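Local atomic coordinates of msDPBB_sym2 protein (Synthetic construct, PDB entry 7DWW), a protein that is a computationally designed double-psi beta-barrel with an internally repeated sequence, probably made to recreate the core fold of RNA polymerase from few amino acid types. Residues A[46-51]-A[69-74]; A[20-25]-A[38-43]. All blocks are in the same frame, centred on the assembly; numbering follows the deposited sequence.

Contact 1: A[46-51]-A[69-74]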
# COMPACT_ATOMS: atom_id res chain seq x y z
N SER A 46 -1.98 7.56 12.74
CA SER A 46 -2.58 8.49 11.80
C SER A 46 -3.20 7.69 10.65
O SER A 46 -3.24 6.46 10.65
CB SER A 46 -1.53 9.49 11.32
OG SER A 46 -2.13 10.62 10.70
N SER A 47 -3.72 8.41 9.65
CA SER A 47 -4.26 7.78 8.45
C SER A 47 -4.00 8.69 7.26
O SER A 47 -3.81 9.90 7.39
CB SER A 47 -5.75 7.48 8.59
OG SER A 47 -6.40 7.61 7.35
N VAL A 48 -3.98 8.06 6.08
CA VAL A 48 -3.68 8.70 4.80
C VAL A 48 -4.50 7.96 3.76
O VAL A 48 -4.67 6.74 3.86
CB VAL A 48 -2.17 8.64 4.47
CG1 VAL A 48 -1.94 8.95 3.02
CG2 VAL A 48 -1.37 9.58 5.35
N ILE A 49 -4.99 8.67 2.76
CA ILE A 49 -5.71 8.05 1.65
C ILE A 49 -4.84 8.12 0.40
O ILE A 49 -4.35 9.20 0.04
CB ILE A 49 -7.08 8.71 1.45
CG1 ILE A 49 -7.85 8.72 2.77
CG2 ILE A 49 -7.87 7.96 0.37
CD1 ILE A 49 -9.13 9.53 2.78
N ALA A 50 -4.68 6.99 -0.28
CA ALA A 50 -3.77 6.86 -1.41
C ALA A 50 -4.51 6.14 -2.52
O ALA A 50 -5.63 5.66 -2.34
CB ALA A 50 -2.51 6.09 -1.01
N ARG A 51 -3.88 5.97 -3.67
CA ARG A 51 -4.50 5.19 -4.76
C ARG A 51 -3.68 3.92 -4.92
O ARG A 51 -2.50 3.97 -4.68
CB ARG A 51 -4.64 6.01 -6.04
CG ARG A 51 -5.62 7.17 -5.88
CD ARG A 51 -6.28 7.68 -7.15
NE ARG A 51 -7.28 8.66 -6.80
CZ ARG A 51 -8.58 8.42 -6.79
NH1 ARG A 51 -9.03 7.23 -7.13
NH2 ARG A 51 -9.42 9.37 -6.45
N GLU A 69 8.73 7.02 0.18
CA GLU A 69 9.24 7.37 1.51
C GLU A 69 8.49 8.56 2.10
O GLU A 69 8.23 8.61 3.31
CB GLU A 69 10.75 7.66 1.45
CG GLU A 69 11.15 8.99 0.82
CD GLU A 69 11.13 10.13 1.84
OE1 GLU A 69 11.10 11.31 1.43
OE2 GLU A 69 11.14 9.83 3.06
N GLU A 70 8.09 9.52 1.26
CA GLU A 70 7.39 10.65 1.84
C GLU A 70 5.99 10.29 2.32
O GLU A 70 5.56 10.81 3.36
CB GLU A 70 7.29 11.82 0.85
CG GLU A 70 6.78 13.08 1.55
CD GLU A 70 6.78 14.31 0.67
OE1 GLU A 70 5.98 15.24 0.94
OE2 GLU A 70 7.59 14.34 -0.29
N LEU A 71 5.31 9.38 1.63
CA LEU A 71 3.96 8.96 2.10
C LEU A 71 4.11 8.26 3.44
O LEU A 71 3.31 8.48 4.32
CB LEU A 71 3.28 8.08 1.06
CG LEU A 71 1.79 7.83 1.31
CD1 LEU A 71 0.99 9.11 1.19
CD2 LEU A 71 1.25 6.77 0.39
N MET A 72 5.17 7.48 3.60
CA MET A 72 5.46 6.84 4.90
C MET A 72 5.63 7.94 5.95
O MET A 72 5.07 7.83 7.01
CB MET A 72 6.78 6.07 4.81
CG MET A 72 6.71 4.84 3.97
SD MET A 72 8.26 3.95 4.08
CE MET A 72 8.33 3.21 2.46
N ARG A 73 6.38 8.98 5.63
CA ARG A 73 6.59 10.07 6.61
C ARG A 73 5.26 10.74 6.93
O ARG A 73 5.04 11.08 8.08
CB ARG A 73 7.61 11.08 6.10
CG ARG A 73 9.06 10.68 6.34
CD ARG A 73 10.03 11.77 5.97
NE ARG A 73 10.23 11.88 4.56
CZ ARG A 73 9.98 12.97 3.87
NH1 ARG A 73 9.51 14.03 4.50
NH2 ARG A 73 10.20 13.01 2.58
N LEU A 74 4.41 10.93 5.94
CA LEU A 74 3.11 11.58 6.21
C LEU A 74 2.30 10.72 7.16
O LEU A 74 1.70 11.26 8.06
CB LEU A 74 2.36 11.77 4.90
CG LEU A 74 1.08 12.57 5.03
CD1 LEU A 74 1.37 13.99 5.47
CD2 LEU A 74 0.30 12.57 3.73

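Contact 2: A[20-25]-A[38-43]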
# COMPACT_ATOMS: atom_id res chain seq x y z
N ASN A 20 1.58 9.38 -4.40
CA ASN A 20 0.42 8.91 -3.64
C ASN A 20 -0.11 7.56 -4.15
O ASN A 20 -1.27 7.20 -3.89
CB ASN A 20 -0.68 9.97 -3.68
CG ASN A 20 -1.25 10.18 -5.07
OD1 ASN A 20 -0.53 10.11 -6.08
ND2 ASN A 20 -2.53 10.46 -5.13
N ILE A 21 0.71 6.80 -4.87
CA ILE A 21 0.34 5.47 -5.34
C ILE A 21 1.00 4.44 -4.44
O ILE A 21 2.22 4.48 -4.23
CB ILE A 21 0.78 5.24 -6.80
CG1 ILE A 21 0.05 6.19 -7.74
CG2 ILE A 21 0.63 3.75 -7.18
CD1 ILE A 21 -1.40 6.28 -7.46
N VAL A 22 0.21 3.52 -3.92
CA VAL A 22 0.76 2.37 -3.20
C VAL A 22 0.56 1.14 -4.06
O VAL A 22 -0.37 1.07 -4.87
CB VAL A 22 0.13 2.20 -1.80
CG1 VAL A 22 0.40 3.45 -0.96
CG2 VAL A 22 -1.35 1.93 -1.91
N ARG A 23 1.45 0.15 -3.90
CA ARG A 23 1.50 -0.99 -4.80
C ARG A 23 1.32 -2.27 -3.99
O ARG A 23 2.03 -2.49 -3.01
CB ARG A 23 2.80 -1.01 -5.60
CG ARG A 23 3.04 0.33 -6.36
CD ARG A 23 4.13 0.23 -7.45
NE ARG A 23 3.61 -0.40 -8.67
CZ ARG A 23 3.04 0.27 -9.66
NH1 ARG A 23 2.92 1.59 -9.60
NH2 ARG A 23 2.58 -0.38 -10.73
N MET A 24 0.33 -3.07 -4.41
CA MET A 24 -0.11 -4.30 -3.75
C MET A 24 -0.20 -5.39 -4.80
O MET A 24 -0.53 -5.12 -5.95
CB MET A 24 -1.48 -4.10 -3.11
CG MET A 24 -1.53 -3.03 -2.04
SD MET A 24 -3.26 -2.65 -1.61
CE MET A 24 -3.79 -4.29 -1.15
N ASP A 25 0.07 -6.64 -4.40
CA ASP A 25 0.01 -7.72 -5.38
C ASP A 25 -1.44 -8.05 -5.74
O ASP A 25 -2.39 -7.72 -5.00
CB ASP A 25 0.72 -8.99 -4.87
CG ASP A 25 -0.02 -9.63 -3.71
OD1 ASP A 25 0.21 -9.24 -2.55
OD2 ASP A 25 -0.89 -10.47 -3.99
N ASP A 38 -8.10 2.54 -7.52
CA ASP A 38 -9.07 2.81 -6.44
C ASP A 38 -8.41 3.55 -5.28
O ASP A 38 -7.23 3.42 -5.09
CB ASP A 38 -9.64 1.50 -5.89
CG ASP A 38 -10.77 0.88 -6.68
OD1 ASP A 38 -11.36 1.57 -7.48
OD2 ASP A 38 -11.03 -0.30 -6.47
N LEU A 39 -9.19 4.33 -4.56
CA LEU A 39 -8.73 4.95 -3.32
C LEU A 39 -8.78 3.92 -2.19
O LEU A 39 -9.73 3.13 -2.10
CB LEU A 39 -9.60 6.13 -2.93
CG LEU A 39 -9.52 7.46 -3.67
CD1 LEU A 39 -10.55 8.32 -3.05
CD2 LEU A 39 -8.14 8.08 -3.54
N VAL A 40 -7.76 3.95 -1.31
CA VAL A 40 -7.71 3.13 -0.11
C VAL A 40 -7.22 4.04 0.99
O VAL A 40 -6.50 5.01 0.73
CB VAL A 40 -6.77 1.90 -0.24
CG1 VAL A 40 -7.33 0.88 -1.23
CG2 VAL A 40 -5.36 2.34 -0.56
N GLU A 41 -7.60 3.72 2.22
CA GLU A 41 -7.12 4.41 3.41
C GLU A 41 -6.10 3.50 4.11
O GLU A 41 -6.33 2.30 4.25
CB GLU A 41 -8.29 4.77 4.34
CG GLU A 41 -7.91 5.35 5.70
CD GLU A 41 -9.09 5.94 6.45
OE1 GLU A 41 -10.24 5.57 6.13
OE2 GLU A 41 -8.89 6.77 7.35
N ILE A 42 -4.96 4.08 4.49
CA ILE A 42 -3.88 3.34 5.12
C ILE A 42 -3.66 3.92 6.50
O ILE A 42 -3.46 5.13 6.65
CB ILE A 42 -2.58 3.41 4.29
CG1 ILE A 42 -2.84 2.85 2.90
CG2 ILE A 42 -1.48 2.61 5.02
CD1 ILE A 42 -1.84 3.32 1.86
N MET A 43 -3.69 3.06 7.52
CA MET A 43 -3.66 3.50 8.90
C MET A 43 -2.62 2.74 9.72
O MET A 43 -2.34 1.55 9.47
CB MET A 43 -5.02 3.31 9.58
CG MET A 43 -6.21 3.49 8.66
SD MET A 43 -7.76 3.08 9.49
CE MET A 43 -7.45 3.77 11.12

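Contact 1: A[46-51]-A[69-74]
Val48, Ala50, Leu71 and Leu74 close one side of this double-psi beta-barrel, where strand 47-51 packs against helix 69-74. The two segments lie with their axes 9.1 Å apart and their directions 145° from each other, and the alternation of the strand decides what reaches the helix. Ser47 turns its side chain from the helix, and its OG is hydrogen-bonded to Glu41 of the adjoining strand 39-43. Val48 then points toward the helix and carries most of the contact, dividing its two methyls between two leucines one turn apart on the helix. Its CG1, anti to the backbone N (chi1 164°), presses against Leu71 CD1 at 3.5 Å, tighter than usual for two carbons. The other branch, CG2, lies next to Leu74, 3.8 Å from CD2 and 3.9 Å from CG. Both leucines leave the helix with CG anti to their own backbone N, which extends each forked end to the strand, with the valine slanting across their line. Ile49 faces the other way and touches Leu39 and Val88. Ala50 returns to the helix side; its CB lies 4.1 Å from Leu71 CD2, and the fork of Leu71 thus bridges two residues of one strand face, CD1 on Val48 and CD2 near Ala50. Leu71 also packs on Val22, which carries this patch into the barrel interior, whereas Leu74 is the exposed, outer end of it. Arg51 ends the segment, its NH1 hydrogen-bonded to Gly37 O. No hydrogen bond or salt bridge crosses between the segments: strand and helix are joined by aliphatic side chains alone, a contact that depends on shape and on the exclusion of water.

Contact 2: A[20-25]-A[38-43]
Val22 and Ile42 meet end to end inside the double-psi beta-barrel, each reaching in from a different strand of the wall. Strands 21-24 and 39-43 are not neighbours in the sheet; strand 47-54 runs between them and takes the backbone bonds of Val22 through Arg51 and Ala53. With their nearest CA atoms, those of Val22 and Val40, 9.0 Å apart, the two segments touch through side chains that lean over the intervening strand on the inner face of the wall. The tight part is one small cluster. Val22 sets CG1 anti to its carbonyl carbon (chi1 -60°), which directs this methyl at the extended end of Ile42, and CG1 and Ile42 CD1 come to 3.6 Å. The same CD1 lies 4.0 Å from Val22 CG2, so the isoleucine tip settles against both branches of the valine. Val65 and Met67 of strand 64-67 also touch Val22, and Val83 of strand 82-87 touches Ile42, so that further strands of the barrel complete the core around this pair. Val40 makes the looser part: although it points inward, its CG2 stays 4.3 Å from Val22 CG2, and its neighbours Val52, Ile85 and Val34 lie on other elements. The alternate positions are mixed, with Ile21, Leu39 and Met43 beside Arg23 and Glu41, all partly exposed; Val22, Met24, Val40 and Ile42 are buried. Arg23 packs on Asp16 and Arg66. Asp38, which precedes strand 39-43, forms a salt bridge with Lys35. Asp25, which follows strand 21-24, is buried as the N-cap of helix 26-32, where its OD2 accepts the backbone N-H of Leu28.

Strand 47-54 joins the two contacts: it supplies the first segment of contact 1 and stands in the sheet between the two strands of contact 2, with Val48 and Ile42 paired through their backbones. Contact 2 is wholly buried, near the centre of the chain, whereas the centre of contact 1 lies about 9 Å from the centre of the chain and that contact is only partly buried, its far end exposed. Both are purely apolar across their segments, but contact 1 rests a helix on a strand, while contact 2 joins two next-but-one strands across the inner face of the sheet. Val22, shared by both patches, connects them.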